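PDB 3DWV: glutathione peroxidase-like protein from Trypanosoma brucei, which probably reduces hydroperoxides as a glutathione peroxidase-type enzyme that draws its electrons from tryparedoxin. Local coordinates for residues Ser24-Phe29 with Ser47-Tyr52; Glu131-Thr136 with Phe153-Asp158. The protein carries 1 engineered substitution. All blocks are in the same frame, centred on the assembly; numbering follows the deposited sequence.

In the fold
Contacts 1 and 2 lie side by side, with centres about 6 Å apart. They follow each other along the chain: contact 1 closes before contact 2 opens. Both rest on one mixed sheet of the thioredoxin-like fold. Strands 49-54 and 152-155 are antiparallel neighbours in it, joined by backbone hydrogen bonds between Ile51 and Phe153 and between Leu49 and Ile155. The loop 24-29 and helix 128-136 cover the same face of these strands and also touch each other. Ile26 touches Ile155 and Met133 touches Ile51, so each contact reaches the strand of the other. The two share a buried, largely apolar layer, away from the Cys58-Cys106 disulfide.

Contact 1 of 2, residues Ser24-Phe29 with Ser47-Tyr52; sequences SSIFDF and SPLLIY
Ile26, which meets both Leu49 and Ile51, also lies between two aromatic neighbours of its own segment. Its CG1 sits over the centre of one face of the Phe27 ring, 3.8 Å above the plane. The Phe29 ring is met at its edge, in plane, by the carbonyl carbon of Ile26. The Phe29 ring goes on to meet that of Tyr132 on helix 128-136, with the planes at about 25°.

The contact across the segments is made by methyl groups. Ile26 CD1 lies 4.0 Å from Ile51 CD1, and the two side chains approach tip to tip. The same Ile26 CD1 is 4.2 Å from Leu49 CD1. One methyl therefore reaches two alternate residues on the same face of strand 49-54. In Ile26, CG1 stands between the backbone N and the carbonyl carbon (chi1 63°), and the chain then runs out extended to CD1 (chi2 168°). This carries CD1 to the strand. Ile155 and Leu129 also pack on Ile26, from strand 152-155 and helix 128-136.

Several polar groups of 24-29 bond within the segment. Ser25 OG accepts from Phe27 N at 3.1 Å, which makes an ST turn at the start of the 3-10 segment 26-28. Asp28 OD2 takes the N-H of Ser24 at 3.0 Å and, more weakly, that of Ser25. These local bonds help set the shape of the loop, and a backbone hydrogen bond between Ile26 and Gly159 ties it to the neighbouring turn.

The loop offers the sheet a hydrocarbon tip. No hydrogen bond crosses between the two segments, and the buried surface is small. Between them the contact therefore rests on dispersion and the exclusion of water, and no directional bond sets the spacing of the methyls.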
ATOM      1  N   SER A  24       1.639  -7.736 -16.082  1.00 23.12           N
ATOM      2  CA  SER A  24       2.963  -7.178 -16.276  1.00 21.14           C
ATOM      3  C   SER A  24       3.104  -5.800 -15.616  1.00 20.37           C
ATOM      4  O   SER A  24       4.177  -5.202 -15.658  1.00 19.00           O
ATOM      5  CB  SER A  24       3.269  -7.040 -17.773  1.00 22.22           C
ATOM      6  OG  SER A  24       2.423  -6.058 -18.364  1.00 24.84           O
ATOM      7  N   SER A  25       1.991  -5.316 -15.040  1.00 18.49           N
ATOM      8  CA  SER A  25       2.057  -4.067 -14.274  1.00 17.32           C
ATOM      9  C   SER A  25       0.834  -3.940 -13.362  1.00 13.64           C
ATOM     10  O   SER A  25      -0.125  -4.676 -13.571  1.00 15.61           O
ATOM     11  CB  SER A  25       2.156  -2.822 -15.148  1.00 17.35           C
ATOM     12  OG  SER A  25       0.924  -2.338 -15.602  1.00 19.11           O
ATOM     13  N   ILE A  26       0.882  -2.987 -12.421  1.00 13.31           N
ATOM     14  CA  ILE A  26      -0.333  -2.827 -11.578  1.00 11.30           C
ATOM     15  C   ILE A  26      -1.539  -2.379 -12.364  1.00 10.92           C
ATOM     16  O   ILE A  26      -2.695  -2.487 -11.947  1.00 12.73           O
ATOM     17  CB  ILE A  26      -0.049  -1.782 -10.477  1.00 12.25           C
ATOM     18  CG1 ILE A  26       0.253  -0.376 -11.024  1.00 12.88           C
ATOM     19  CG2 ILE A  26       1.042  -2.275  -9.536  1.00 11.21           C
ATOM     20  CD1 ILE A  26       0.245   0.687  -9.947  1.00 12.02           C
ATOM     21  N   PHE A  27      -1.318  -1.798 -13.536  1.00 12.75           N
ATOM     22  CA  PHE A  27      -2.412  -1.150 -14.294  1.00 14.54           C
ATOM     23  C   PHE A  27      -3.301  -2.200 -14.940  1.00 14.40           C
ATOM     24  O   PHE A  27      -4.283  -1.850 -15.615  1.00 14.95           O
ATOM     25  CB  PHE A  27      -1.846  -0.174 -15.348  1.00 15.47           C
ATOM     26  CG  PHE A  27      -0.998   0.911 -14.678  1.00 16.02           C
ATOM     27  CD1 PHE A  27      -1.567   1.784 -13.773  1.00 17.68           C
ATOM     28  CD2 PHE A  27       0.349   1.023 -14.967  1.00 18.63           C
ATOM     29  CE1 PHE A  27      -0.807   2.768 -13.160  1.00 13.24           C
ATOM     30  CE2 PHE A  27       1.120   2.005 -14.376  1.00 17.09           C
ATOM     31  CZ  PHE A  27       0.536   2.863 -13.474  1.00 19.18           C
ATOM     32  N   ASP A  28      -2.946  -3.468 -14.770  1.00 13.84           N
ATOM     33  CA  ASP A  28      -3.771  -4.571 -15.244  1.00 13.72           C
ATOM     34  C   ASP A  28      -4.913  -4.894 -14.258  1.00 12.15           C
ATOM     35  O   ASP A  28      -5.648  -5.842 -14.551  1.00 13.51           O
ATOM     36  CB  ASP A  28      -2.929  -5.834 -15.503  1.00 15.08           C
ATOM     37  CG  ASP A  28      -2.033  -5.781 -16.721  1.00 16.43           C
ATOM     38  OD1 ASP A  28      -2.452  -5.247 -17.768  1.00 27.23           O
ATOM     39  OD2 ASP A  28      -0.901  -6.316 -16.658  1.00 27.07           O
ATOM     40  N   PHE A  29      -5.009  -4.172 -13.135  1.00 12.01           N
ATOM     41  CA  PHE A  29      -5.876  -4.550 -12.028  1.00 12.15           C
ATOM     42  C   PHE A  29      -6.957  -3.518 -11.759  1.00 13.25           C
ATOM     43  O   PHE A  29      -6.724  -2.327 -11.977  1.00 16.20           O
ATOM     44  CB  PHE A  29      -5.026  -4.821 -10.757  1.00 11.70           C
ATOM     45  CG  PHE A  29      -4.026  -5.940 -10.988  1.00 12.72           C
ATOM     46  CD1 PHE A  29      -4.408  -7.252 -10.727  1.00 12.92           C
ATOM     47  CD2 PHE A  29      -2.731  -5.729 -11.468  1.00 14.11           C
ATOM     48  CE1 PHE A  29      -3.560  -8.319 -10.950  1.00 13.62           C
ATOM     49  CE2 PHE A  29      -1.854  -6.784 -11.706  1.00 11.46           C
ATOM     50  CZ  PHE A  29      -2.275  -8.106 -11.463  1.00 13.60           C
ATOM     51  N   SER A  47       5.074   7.872 -13.829  1.00 20.71           N
ATOM     52  CA  SER A  47       5.691   8.414 -12.641  1.00 17.18           C
ATOM     53  C   SER A  47       5.663   7.323 -11.580  1.00 15.45           C
ATOM     54  O   SER A  47       4.741   6.514 -11.622  1.00 14.22           O
ATOM     55  CB  SER A  47       4.892   9.602 -12.116  1.00 24.10           C
ATOM     56  OG  SER A  47       5.152  10.734 -12.919  1.00 26.99           O
ATOM     57  N   PRO A  48       6.617   7.295 -10.666  1.00 15.15           N
ATOM     58  CA  PRO A  48       6.581   6.248  -9.635  1.00 15.23           C
ATOM     59  C   PRO A  48       5.495   6.514  -8.614  1.00 13.36           C
ATOM     60  O   PRO A  48       4.920   7.605  -8.557  1.00 19.06           O
ATOM     61  CB  PRO A  48       7.984   6.332  -9.018  1.00 14.89           C
ATOM     62  CG  PRO A  48       8.447   7.735  -9.272  1.00 18.91           C
ATOM     63  CD  PRO A  48       7.771   8.195 -10.541  1.00 18.90           C
ATOM     64  N   LEU A  49       5.200   5.493  -7.798  1.00 11.98           N
ATOM     65  CA  LEU A  49       4.226   5.675  -6.752  1.00 12.80           C
ATOM     66  C   LEU A  49       4.524   4.665  -5.638  1.00 13.05           C
ATOM     67  O   LEU A  49       5.272   3.707  -5.843  1.00 11.73           O
ATOM     68  CB  LEU A  49       2.793   5.584  -7.258  1.00 14.71           C
ATOM     69  CG  LEU A  49       2.281   4.289  -7.885  1.00 13.92           C
ATOM     70  CD1 LEU A  49       0.769   4.195  -7.682  1.00 14.25           C
ATOM     71  CD2 LEU A  49       2.597   4.167  -9.378  1.00 13.83           C
ATOM     72  N   LEU A  50       3.944   4.902  -4.467  1.00 11.20           N
ATOM     73  CA  LEU A  50       4.060   4.007  -3.337  1.00 11.61           C
ATOM     74  C   LEU A  50       2.660   3.525  -2.940  1.00 12.98           C
ATOM     75  O   LEU A  50       1.821   4.423  -2.797  1.00 15.07           O
ATOM     76  CB  LEU A  50       4.602   4.732  -2.108  1.00 13.02           C
ATOM     77  CG  LEU A  50       6.044   4.586  -1.693  1.00 17.64           C
ATOM     78  CD1 LEU A  50       6.246   5.358  -0.388  1.00 14.33           C
ATOM     79  CD2 LEU A  50       6.484   3.136  -1.572  1.00 15.47           C
ATOM     80  N   ILE A  51       2.503   2.207  -2.788  1.00 10.10           N
ATOM     81  CA  ILE A  51       1.180   1.682  -2.416  1.00  8.77           C
ATOM     82  C   ILE A  51       1.264   1.018  -1.053  1.00  8.60           C
ATOM     83  O   ILE A  51       1.959   0.016  -0.864  1.00  8.03           O
ATOM     84  CB  ILE A  51       0.618   0.707  -3.451  1.00  9.62           C
ATOM     85  CG1 ILE A  51       0.557   1.358  -4.852  1.00 11.39           C
ATOM     86  CG2 ILE A  51      -0.743   0.182  -2.991  1.00 11.35           C
ATOM     87  CD1 ILE A  51       0.060   0.360  -5.920  1.00 18.20           C
ATOM     88  N   TYR A  52       0.534   1.663  -0.127  1.00  9.09           N
ATOM     89  CA  TYR A  52       0.420   1.148   1.216  1.00 10.45           C
ATOM     90  C   TYR A  52      -0.886   0.429   1.551  1.00  9.88           C
ATOM     91  O   TYR A  52      -1.922   0.879   1.029  1.00 10.25           O
ATOM     92  CB  TYR A  52       0.479   2.331   2.171  1.00 12.39           C
ATOM     93  CG  TYR A  52       1.791   3.031   2.385  1.00 11.44           C
ATOM     94  CD1 TYR A  52       2.249   4.027   1.546  1.00 12.24           C
ATOM     95  CD2 TYR A  52       2.581   2.683   3.489  1.00 11.27           C
ATOM     96  CE1 TYR A  52       3.474   4.662   1.785  1.00 15.42           C
ATOM     97  CE2 TYR A  52       3.783   3.322   3.730  1.00 14.08           C
ATOM     98  CZ  TYR A  52       4.234   4.301   2.881  1.00 14.93           C
ATOM     99  OH  TYR A  52       5.436   4.937   3.126  1.00 13.01           O
TER

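Contact 2 of 2, residues Glu131-Thr136 with Phe153-Asp158; sequences EYMKKT and FLIDRD
Met133 is extended as far as SD and then bends at chi3 (-54°), which folds its methyl back along the ring of Phe153. The first torsions of both residues place CG anti to the carbonyl carbon, beside the backbone N. Side chain and ring then cross at a slant.

Met133 CB lies 3.8 Å from the centroid of the Phe153 ring and only 6° off its normal. This is a CH-pi contact, squarely over one face. The sulfur comes in obliquely: Met133 SD is 4.5 Å from the same centroid, a Met-aromatic contact. Beyond it, Met133 CE reaches Phe153 CD1 at 3.7 Å. One methionine thus follows the ring from its centre to its CD1 side. The backbone takes part as well, since Met133 O approaches Phe153 CE2 to 3.4 Å.

Two further residues flank this pair. Met133 SD touches Ile155 CD1 at 4.1 Å, so the sulfur lies among carbon groups. Lys134 lends its aliphatic part, with CG 4.2 Å from Phe153 CZ. Its ammonium group is held away from the strand. Lys134 NZ forms a salt bridge with Glu131 OE2 at 2.9 Å, one turn back, and hydrogen bonds to Val121 O and Asn122 OD1. Three oxygens thus grip this nitrogen, and the hydrocarbon part of the buried lysine can pack against the ring.

The axes of helix 131-136 and strand 153-155 run nearly at right angles (96°) and approach to 10.3 Å. Leu154 points to the other side of the sheet, where helix 171-181 packs. A sheet with helices on both faces, one of them lying across the strands, is characteristic of the thioredoxin fold on which glutathione peroxidases are built.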
ATOM      1  N   GLU A 131      -2.142  -9.867  -4.746  1.00 11.43           N
ATOM      2  CA  GLU A 131      -1.524 -11.150  -5.112  1.00 11.62           C
ATOM      3  C   GLU A 131      -0.401 -10.912  -6.090  1.00 12.29           C
ATOM      4  O   GLU A 131       0.677 -11.535  -5.933  1.00 13.39           O
ATOM      5  CB  GLU A 131      -2.604 -12.107  -5.639  1.00 16.07           C
ATOM      6  CG  GLU A 131      -3.510 -12.385  -4.398  1.00 18.92           C
ATOM      7  CD  GLU A 131      -2.778 -13.192  -3.347  1.00 21.59           C
ATOM      8  OE1 GLU A 131      -2.931 -14.440  -3.512  1.00 31.36           O
ATOM      9  OE2 GLU A 131      -2.079 -12.791  -2.363  1.00 18.66           O
ATOM     10  N   TYR A 132      -0.654 -10.004  -7.025  1.00 10.97           N
ATOM     11  CA  TYR A 132       0.467  -9.677  -7.936  1.00 10.19           C
ATOM     12  C   TYR A 132       1.642  -8.994  -7.269  1.00 11.36           C
ATOM     13  O   TYR A 132       2.807  -9.376  -7.508  1.00 11.39           O
ATOM     14  CB  TYR A 132      -0.125  -8.799  -9.060  1.00 11.07           C
ATOM     15  CG  TYR A 132       0.932  -8.159  -9.959  1.00 11.46           C
ATOM     16  CD1 TYR A 132       1.712  -8.909 -10.846  1.00 13.84           C
ATOM     17  CD2 TYR A 132       1.127  -6.788  -9.904  1.00 13.22           C
ATOM     18  CE1 TYR A 132       2.664  -8.286 -11.655  1.00 12.48           C
ATOM     19  CE2 TYR A 132       2.066  -6.157 -10.684  1.00 13.06           C
ATOM     20  CZ  TYR A 132       2.827  -6.920 -11.551  1.00 12.21           C
ATOM     21  OH  TYR A 132       3.754  -6.239 -12.313  1.00 16.57           O
ATOM     22  N   MET A 133       1.438  -7.927  -6.466  1.00 10.12           N
ATOM     23  CA  MET A 133       2.573  -7.225  -5.867  1.00  9.17           C
ATOM     24  C   MET A 133       3.310  -8.135  -4.892  1.00 10.45           C
ATOM     25  O   MET A 133       4.550  -8.143  -4.841  1.00 12.01           O
ATOM     26  CB  MET A 133       2.070  -5.962  -5.130  1.00 11.28           C
ATOM     27  CG  MET A 133       1.537  -4.909  -6.082  1.00 11.95           C
ATOM     28  SD  MET A 133       1.165  -3.335  -5.262  1.00 12.14           S
ATOM     29  CE  MET A 133       0.059  -3.767  -3.926  1.00 13.61           C
ATOM     30  N   LYS A 134       2.557  -8.945  -4.114  1.00 10.34           N
ATOM     31  CA  LYS A 134       3.184  -9.824  -3.116  1.00 11.47           C
ATOM     32  C   LYS A 134       4.032 -10.904  -3.741  1.00 13.28           C
ATOM     33  O   LYS A 134       5.084 -11.314  -3.197  1.00 14.81           O
ATOM     34  CB  LYS A 134       2.094 -10.479  -2.248  1.00 12.18           C
ATOM     35  CG  LYS A 134       1.390  -9.496  -1.299  1.00  9.74           C
ATOM     36  CD  LYS A 134      -0.007 -10.017  -0.946  1.00 14.01           C
ATOM     37  CE  LYS A 134       0.036 -11.217  -0.034  1.00 17.15           C
ATOM     38  NZ  LYS A 134      -1.346 -11.722   0.268  1.00 12.29           N
ATOM     39  N   LYS A 135       3.578 -11.426  -4.902  1.00 13.19           N
ATOM     40  CA  LYS A 135       4.415 -12.495  -5.458  0.50 12.95           C
ATOM     41  C   LYS A 135       5.563 -11.838  -6.216  1.00 13.62           C
ATOM     42  O   LYS A 135       6.652 -12.447  -6.277  1.00 12.76           O
ATOM     43  CB  LYS A 135       3.635 -13.480  -6.302  0.50 14.43           C
ATOM     44  CG  LYS A 135       3.083 -12.954  -7.615  0.50 16.25           C
ATOM     45  CD  LYS A 135       3.034 -14.085  -8.638  0.50 20.73           C
ATOM     46  CE  LYS A 135       2.435 -13.597  -9.951  0.50 21.49           C
ATOM     47  NZ  LYS A 135       1.107 -12.973  -9.681  0.50 20.79           N
ATOM     48  N   THR A 136       5.353 -10.634  -6.751  1.00 11.78           N
ATOM     49  CA  THR A 136       6.504  -9.977  -7.412  1.00 11.59           C
ATOM     50  C   THR A 136       7.586  -9.629  -6.394  1.00 12.13           C
ATOM     51  O   THR A 136       8.783  -9.851  -6.648  1.00 13.55           O
ATOM     52  CB  THR A 136       6.067  -8.723  -8.173  1.00 12.09           C
ATOM     53  OG1 THR A 136       5.058  -9.117  -9.107  1.00 15.41           O
ATOM     54  CG2 THR A 136       7.240  -8.131  -8.953  1.00 14.24           C
ATOM     55  N   PHE A 153       4.632  -0.973  -1.271  1.00 10.90           N
ATOM     56  CA  PHE A 153       5.313  -1.373  -2.469  1.00  8.89           C
ATOM     57  C   PHE A 153       5.663  -0.125  -3.278  1.00  9.56           C
ATOM     58  O   PHE A 153       4.802   0.707  -3.545  1.00  9.50           O
ATOM     59  CB  PHE A 153       4.480  -2.299  -3.356  1.00  9.18           C
ATOM     60  CG  PHE A 153       4.153  -3.617  -2.634  1.00 12.35           C
ATOM     61  CD1 PHE A 153       3.055  -3.703  -1.768  1.00 10.96           C
ATOM     62  CD2 PHE A 153       4.993  -4.712  -2.873  1.00 12.35           C
ATOM     63  CE1 PHE A 153       2.827  -4.929  -1.164  1.00 10.58           C
ATOM     64  CE2 PHE A 153       4.755  -5.917  -2.232  1.00 12.31           C
ATOM     65  CZ  PHE A 153       3.685  -5.995  -1.356  1.00 12.16           C
ATOM     66  N   LEU A 154       6.938  -0.020  -3.651  1.00  9.63           N
ATOM     67  CA  LEU A 154       7.370   1.008  -4.594  1.00 12.11           C
ATOM     68  C   LEU A 154       7.206   0.512  -6.038  1.00 11.37           C
ATOM     69  O   LEU A 154       7.675  -0.580  -6.381  1.00 12.20           O
ATOM     70  CB  LEU A 154       8.813   1.378  -4.346  1.00 12.76           C
ATOM     71  CG  LEU A 154       9.382   2.546  -5.129  1.00 12.93           C
ATOM     72  CD1 LEU A 154       8.705   3.886  -4.886  1.00 16.52           C
ATOM     73  CD2 LEU A 154      10.865   2.686  -4.750  1.00 14.97           C
ATOM     74  N   ILE A 155       6.507   1.313  -6.821  1.00 10.97           N
ATOM     75  CA  ILE A 155       6.134   0.990  -8.191  1.00 10.80           C
ATOM     76  C   ILE A 155       6.915   1.898  -9.157  1.00 11.81           C
ATOM     77  O   ILE A 155       6.980   3.134  -8.912  1.00 13.75           O
ATOM     78  CB  ILE A 155       4.632   1.246  -8.361  1.00 11.53           C
ATOM     79  CG1 ILE A 155       3.774   0.616  -7.241  1.00 12.40           C
ATOM     80  CG2 ILE A 155       4.213   0.823  -9.762  1.00 10.71           C
ATOM     81  CD1 ILE A 155       3.965  -0.874  -7.040  1.00 11.91           C
ATOM     82  N   ASP A 156       7.500   1.369 -10.218  1.00 13.91           N
ATOM     83  CA  ASP A 156       8.274   2.231 -11.139  1.00 14.98           C
ATOM     84  C   ASP A 156       7.380   2.946 -12.145  1.00 15.86           C
ATOM     85  O   ASP A 156       6.152   2.844 -12.085  1.00 15.63           O
ATOM     86  CB  ASP A 156       9.421   1.427 -11.746  1.00 17.86           C
ATOM     87  CG  ASP A 156       9.036   0.407 -12.787  1.00 20.02           C
ATOM     88  OD1 ASP A 156       7.872   0.417 -13.232  1.00 20.39           O
ATOM     89  OD2 ASP A 156       9.862  -0.458 -13.218  1.00 18.80           O
ATOM     90  N   ARG A 157       7.985   3.693 -13.075  1.00 19.50           N
ATOM     91  CA  ARG A 157       7.364   4.448 -14.135  1.00 21.26           C
ATOM     92  C   ARG A 157       6.481   3.602 -15.054  1.00 18.26           C
ATOM     93  O   ARG A 157       5.547   4.184 -15.639  1.00 20.39           O
ATOM     94  CB  ARG A 157       8.380   5.178 -15.040  1.00 23.98           C
ATOM     95  CG  ARG A 157       9.584   5.801 -14.360  1.00 34.62           C
ATOM     96  CD  ARG A 157      10.444   6.699 -15.246  1.00 42.67           C
ATOM     97  NE  ARG A 157      11.863   6.775 -14.940  1.00 52.68           N
ATOM     98  CZ  ARG A 157      12.708   7.781 -14.802  1.00 47.86           C
ATOM     99  NH1 ARG A 157      12.334   9.050 -14.939  1.00 45.21           N
ATOM    100  NH2 ARG A 157      14.004   7.572 -14.512  1.00 46.34           N
ATOM    101  N   ASP A 158       6.746   2.305 -15.178  0.50 17.48           N
ATOM    102  CA  ASP A 158       6.023   1.328 -15.970  0.50 17.92           C
ATOM    103  C   ASP A 158       4.934   0.563 -15.201  0.50 16.59           C
ATOM    104  O   ASP A 158       4.310  -0.358 -15.760  0.50 16.49           O
ATOM    105  CB  ASP A 158       6.964   0.260 -16.548  0.50 15.11           C
ATOM    106  CG  ASP A 158       8.025   0.838 -17.449  0.50 18.41           C
ATOM    107  OD1 ASP A 158       7.659   1.700 -18.274  0.50 17.22           O
ATOM    108  OD2 ASP A 158       9.204   0.440 -17.323  0.50 21.26           O
TER